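Local coordinates for regulatory protein of LacI family (Chloroflexus aggregans, PDB 3BBL) that probably regulates transcription as a LacI-family DNA-binding regulator whose periplasmic-binding-protein-like part is expected to sense a small effector molecule, at residues G247-C250 and I251-L254; L253-A256 and I257-R261. All coordinates share one frame; numbering follows the deposited sequence.

Contact 1. Residues G247-C250 and I251-L254; sequences GRKC and IELL
The guanidinium of R248 meets the carboxylate of E252 edge-on: OE1 of E252 lies in the guanidinium plane, 3.4 Å from NH1 of R248, and neither face of the guanidinium is used by this pair. The two flat groups are turned 35° against each other, and the N-H...O angle is only 136°, so the bond counts as weak within a long salt bridge. Both side chains run side by side in the same direction, four residues apart on the helix. R248 starts out extended, then bends at chi3 (69°), turning its guanidinium across the helix surface to the side of E252; E252 stays extended beyond CG. K249 touches the same carboxylate more loosely, through CD, 4.3 Å from OE2 of E252, its NZ remaining 5.4 Å from that oxygen. NH2 of R248 and NZ of K249 share OE2 of E245, one turn earlier, in long, weak ion pairs.

Beneath this polar surface the backbone bonds are those of a regular alpha-helix. I251 N donates to G247 O at 3.2 Å, E252 N to R248 O at 3.0 Å, and L254 N to C250 O at 2.9 Å. The apolar residues turn to the fold: C250 and L253 pack on V91, I251 on I7 and on M30 of helix 23-36, and L254 on both I7 and V91; K249 and C250 also touch V105.

This division marks an amphipathic helix laid against the parallel strands 6-9, 90-93 and 104-107 of a mixed sheet. Because the i to i+4 pair is long and bent, its contribution is probably modest. Together, the carboxylates of E245 and E252 probably balance the positive charge of R248 and K249 locally.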
loop_
_atom_site.group_PDB
_atom_site.type_symbol
_atom_site.label_atom_id
_atom_site.label_comp_id
_atom_site.label_asym_id
_atom_site.label_seq_id
_atom_site.Cartn_x
_atom_site.Cartn_y
_atom_site.Cartn_z
ATOM N N GLY A 247 -0.505 -15.116 -5.676
ATOM C CA GLY A 247 0.156 -14.586 -6.850
ATOM C C GLY A 247 0.984 -15.672 -7.499
ATOM O O GLY A 247 0.917 -15.888 -8.700
ATOM N N ARG A 248 1.764 -16.368 -6.684
ATOM C CA ARG A 248 2.611 -17.446 -7.160
ATOM C C ARG A 248 1.779 -18.543 -7.820
ATOM O O ARG A 248 2.153 -19.066 -8.863
ATOM C CB ARG A 248 3.421 -18.020 -5.987
ATOM C CG ARG A 248 4.179 -19.303 -6.309
ATOM C CD ARG A 248 5.118 -19.710 -5.185
ATOM N NE ARG A 248 4.421 -20.161 -3.978
ATOM C CZ ARG A 248 3.736 -21.297 -3.878
ATOM N NH1 ARG A 248 3.643 -22.118 -4.920
ATOM N NH2 ARG A 248 3.149 -21.617 -2.728
ATOM N N LYS A 249 0.646 -18.880 -7.210
ATOM C CA LYS A 249 -0.226 -19.918 -7.742
ATOM C C LYS A 249 -0.865 -19.526 -9.068
ATOM O O LYS A 249 -1.092 -20.372 -9.926
ATOM C CB LYS A 249 -1.323 -20.266 -6.729
ATOM C CG LYS A 249 -0.854 -21.091 -5.534
ATOM C CD LYS A 249 -0.291 -22.436 -5.976
ATOM C CE LYS A 249 -0.286 -23.457 -4.839
ATOM N NZ LYS A 249 0.483 -22.998 -3.643
ATOM N N CYS A 250 -1.161 -18.245 -9.241
ATOM C CA CYS A 250 -1.762 -17.796 -10.484
ATOM C C CYS A 250 -0.783 -17.998 -11.630
ATOM O O CYS A 250 -1.109 -18.635 -12.636
ATOM C CB CYS A 250 -2.156 -16.319 -10.399
ATOM S SG CYS A 250 -3.701 -16.008 -9.546
ATOM N N ILE A 251 0.418 -17.452 -11.475
ATOM C CA ILE A 251 1.448 -17.571 -12.499
ATOM C C ILE A 251 1.723 -19.041 -12.797
ATOM O O ILE A 251 1.753 -19.470 -13.946
ATOM C CB ILE A 251 2.759 -16.897 -12.035
ATOM C CG1 ILE A 251 2.564 -15.380 -11.956
ATOM C CG2 ILE A 251 3.896 -17.243 -12.986
ATOM C CD1 ILE A 251 2.249 -14.724 -13.290
ATOM N N GLU A 252 1.906 -19.809 -11.734
ATOM C CA GLU A 252 2.193 -21.227 -11.820
ATOM C C GLU A 252 1.134 -22.013 -12.583
ATOM O O GLU A 252 1.453 -22.920 -13.345
ATOM C CB GLU A 252 2.324 -21.770 -10.408
ATOM C CG GLU A 252 2.906 -23.143 -10.292
ATOM C CD GLU A 252 3.209 -23.487 -8.852
ATOM O OE1 GLU A 252 4.020 -22.767 -8.224
ATOM O OE2 GLU A 252 2.629 -24.469 -8.346
ATOM N N LEU A 253 -0.128 -21.661 -12.380
ATOM C CA LEU A 253 -1.226 -22.351 -13.045
ATOM C C LEU A 253 -1.385 -21.903 -14.492
ATOM O O LEU A 253 -1.670 -22.710 -15.370
ATOM C CB LEU A 253 -2.531 -22.109 -12.280
ATOM C CG LEU A 253 -3.811 -22.729 -12.843
ATOM C CD1 LEU A 253 -3.645 -24.233 -12.963
ATOM C CD2 LEU A 253 -4.985 -22.396 -11.927
ATOM N N LEU A 254 -1.201 -20.611 -14.737
ATOM C CA LEU A 254 -1.337 -20.073 -16.082
ATOM C C LEU A 254 -0.193 -20.529 -16.980
ATOM O O LEU A 254 -0.398 -20.829 -18.153
ATOM C CB LEU A 254 -1.386 -18.544 -16.043
ATOM C CG LEU A 254 -1.565 -17.869 -17.403
ATOM C CD1 LEU A 254 -2.849 -18.372 -18.059
ATOM C CD2 LEU A 254 -1.610 -16.363 -17.228
#

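Contact 2. Residues L253-A256 and I257-R261; sequences LLVA and IVEGR
The guanidinium of R261 lies with A256 CA and V255 O over one of its faces, CZ of R261 being 3.7 Å from A256 CA. CG of R261 sits between the backbone N and the carbonyl carbon (chi1 49°), and from there the extended chain brings the guanidinium over A256. NH2 of R261 donates to OE1 of E259 at 2.8 Å in a salt bridge, approaching 41° out of the carboxylate plane. V255 and E259 point the same way, with V255 CG1 3.7 Å from E259 CD. V258 CG2 rests 4.0 Å from L254 CD1; separately, I257 CD1 comes within 4.2 Å of L253 CG.

In the second shell, Y39 OH is hydrogen-bonded to OE2 of E259 and so helps position the carboxylate that holds R261. V258 also packs on L3, D66 and P89.

The backbone closes the helix. V258 N bonds to L254 O, and E259 N still bonds to V255 O although E259 is the first residue to leave helical phi/psi. Then R261 N reaches back to A256 O in a weak bond of 3.0 Å, and G260 N bonds to I257 O at 3.2 Å. With G260 at positive phi (71°) as the C-prime residue, this pair of bonds defines a Schellman motif at the helix C-terminus.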
loop_
_atom_site.group_PDB
_atom_site.type_symbol
_atom_site.label_atom_id
_atom_site.label_comp_id
_atom_site.label_asym_id
_atom_site.label_seq_id
_atom_site.Cartn_x
_atom_site.Cartn_y
_atom_site.Cartn_z
ATOM N N LEU A 253 -0.128 -21.661 -12.380
ATOM C CA LEU A 253 -1.226 -22.351 -13.045
ATOM C C LEU A 253 -1.385 -21.903 -14.492
ATOM O O LEU A 253 -1.670 -22.710 -15.370
ATOM C CB LEU A 253 -2.531 -22.109 -12.280
ATOM C CG LEU A 253 -3.811 -22.729 -12.843
ATOM C CD1 LEU A 253 -3.645 -24.233 -12.963
ATOM C CD2 LEU A 253 -4.985 -22.396 -11.927
ATOM N N LEU A 254 -1.201 -20.611 -14.737
ATOM C CA LEU A 254 -1.337 -20.073 -16.082
ATOM C C LEU A 254 -0.193 -20.529 -16.980
ATOM O O LEU A 254 -0.398 -20.829 -18.153
ATOM C CB LEU A 254 -1.386 -18.544 -16.043
ATOM C CG LEU A 254 -1.565 -17.869 -17.403
ATOM C CD1 LEU A 254 -2.849 -18.372 -18.059
ATOM C CD2 LEU A 254 -1.610 -16.363 -17.228
ATOM N N VAL A 255 1.013 -20.585 -16.427
ATOM C CA VAL A 255 2.169 -21.020 -17.201
ATOM C C VAL A 255 1.968 -22.466 -17.653
ATOM O O VAL A 255 2.339 -22.831 -18.766
ATOM C CB VAL A 255 3.482 -20.912 -16.381
ATOM C CG1 VAL A 255 4.623 -21.583 -17.128
ATOM C CG2 VAL A 255 3.822 -19.446 -16.131
ATOM N N ALA A 256 1.375 -23.283 -16.789
ATOM C CA ALA A 256 1.120 -24.677 -17.123
ATOM C C ALA A 256 0.080 -24.762 -18.239
ATOM O O ALA A 256 0.211 -25.569 -19.155
ATOM C CB ALA A 256 0.635 -25.431 -15.894
ATOM N N ILE A 257 -0.948 -23.923 -18.164
ATOM C CA ILE A 257 -2.001 -23.919 -19.174
ATOM C C ILE A 257 -1.454 -23.425 -20.505
ATOM O O ILE A 257 -1.743 -23.991 -21.561
ATOM C CB ILE A 257 -3.172 -23.009 -18.759
ATOM C CG1 ILE A 257 -3.810 -23.542 -17.476
ATOM C CG2 ILE A 257 -4.205 -22.943 -19.873
ATOM C CD1 ILE A 257 -4.916 -22.659 -16.930
ATOM N N VAL A 258 -0.662 -22.363 -20.447
ATOM C CA VAL A 258 -0.072 -21.790 -21.645
ATOM C C VAL A 258 0.852 -22.783 -22.350
ATOM O O VAL A 258 0.919 -22.813 -23.577
ATOM C CB VAL A 258 0.723 -20.501 -21.308
ATOM C CG1 VAL A 258 1.611 -20.098 -22.484
ATOM C CG2 VAL A 258 -0.240 -19.376 -20.976
ATOM N N GLU A 259 1.550 -23.603 -21.574
ATOM C CA GLU A 259 2.480 -24.569 -22.140
ATOM C C GLU A 259 1.884 -25.944 -22.453
ATOM O O GLU A 259 2.610 -26.933 -22.566
ATOM C CB GLU A 259 3.699 -24.702 -21.222
ATOM C CG GLU A 259 4.385 -23.361 -20.978
ATOM C CD GLU A 259 5.668 -23.471 -20.178
ATOM O OE1 GLU A 259 5.846 -24.487 -19.473
ATOM O OE2 GLU A 259 6.493 -22.531 -20.245
ATOM N N GLY A 260 0.561 -25.995 -22.590
ATOM C CA GLY A 260 -0.123 -27.234 -22.929
ATOM C C GLY A 260 -0.223 -28.370 -21.922
ATOM O O GLY A 260 -0.782 -29.416 -22.247
ATOM N N ARG A 261 0.295 -28.188 -20.712
ATOM C CA ARG A 261 0.238 -29.244 -19.701
ATOM C C ARG A 261 -0.686 -28.909 -18.530
ATOM O O ARG A 261 -0.312 -29.076 -17.365
ATOM C CB ARG A 261 1.649 -29.537 -19.183
ATOM C CG ARG A 261 2.418 -28.295 -18.801
ATOM C CD ARG A 261 3.856 -28.598 -18.419
ATOM N NE ARG A 261 4.597 -27.371 -18.133
ATOM C CZ ARG A 261 4.341 -26.561 -17.109
ATOM N NH1 ARG A 261 3.365 -26.847 -16.260
ATOM N NH2 ARG A 261 5.051 -25.457 -16.939
#

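Contacts 1 and 2 follow each other along one element, helix 243-258, with centres about 9 Å apart and L253 and L254 common to both. Contact 1 takes in the middle of the helix and contact 2 its C-terminal end, where the chain leaves toward strand 267-275. Their centres lie about 18 and 26 Å from the centre of the chain, so the helix runs outward through its half of the molecule. In both, apolar residues rest on strands 6-9 and 90-93, neighbours of 67-70 in the parallel part of the sheet. Together they show one helix packed along an alpha/beta layer consistent with the periplasmic-binding-protein-like fold, and then ended at its outer tip.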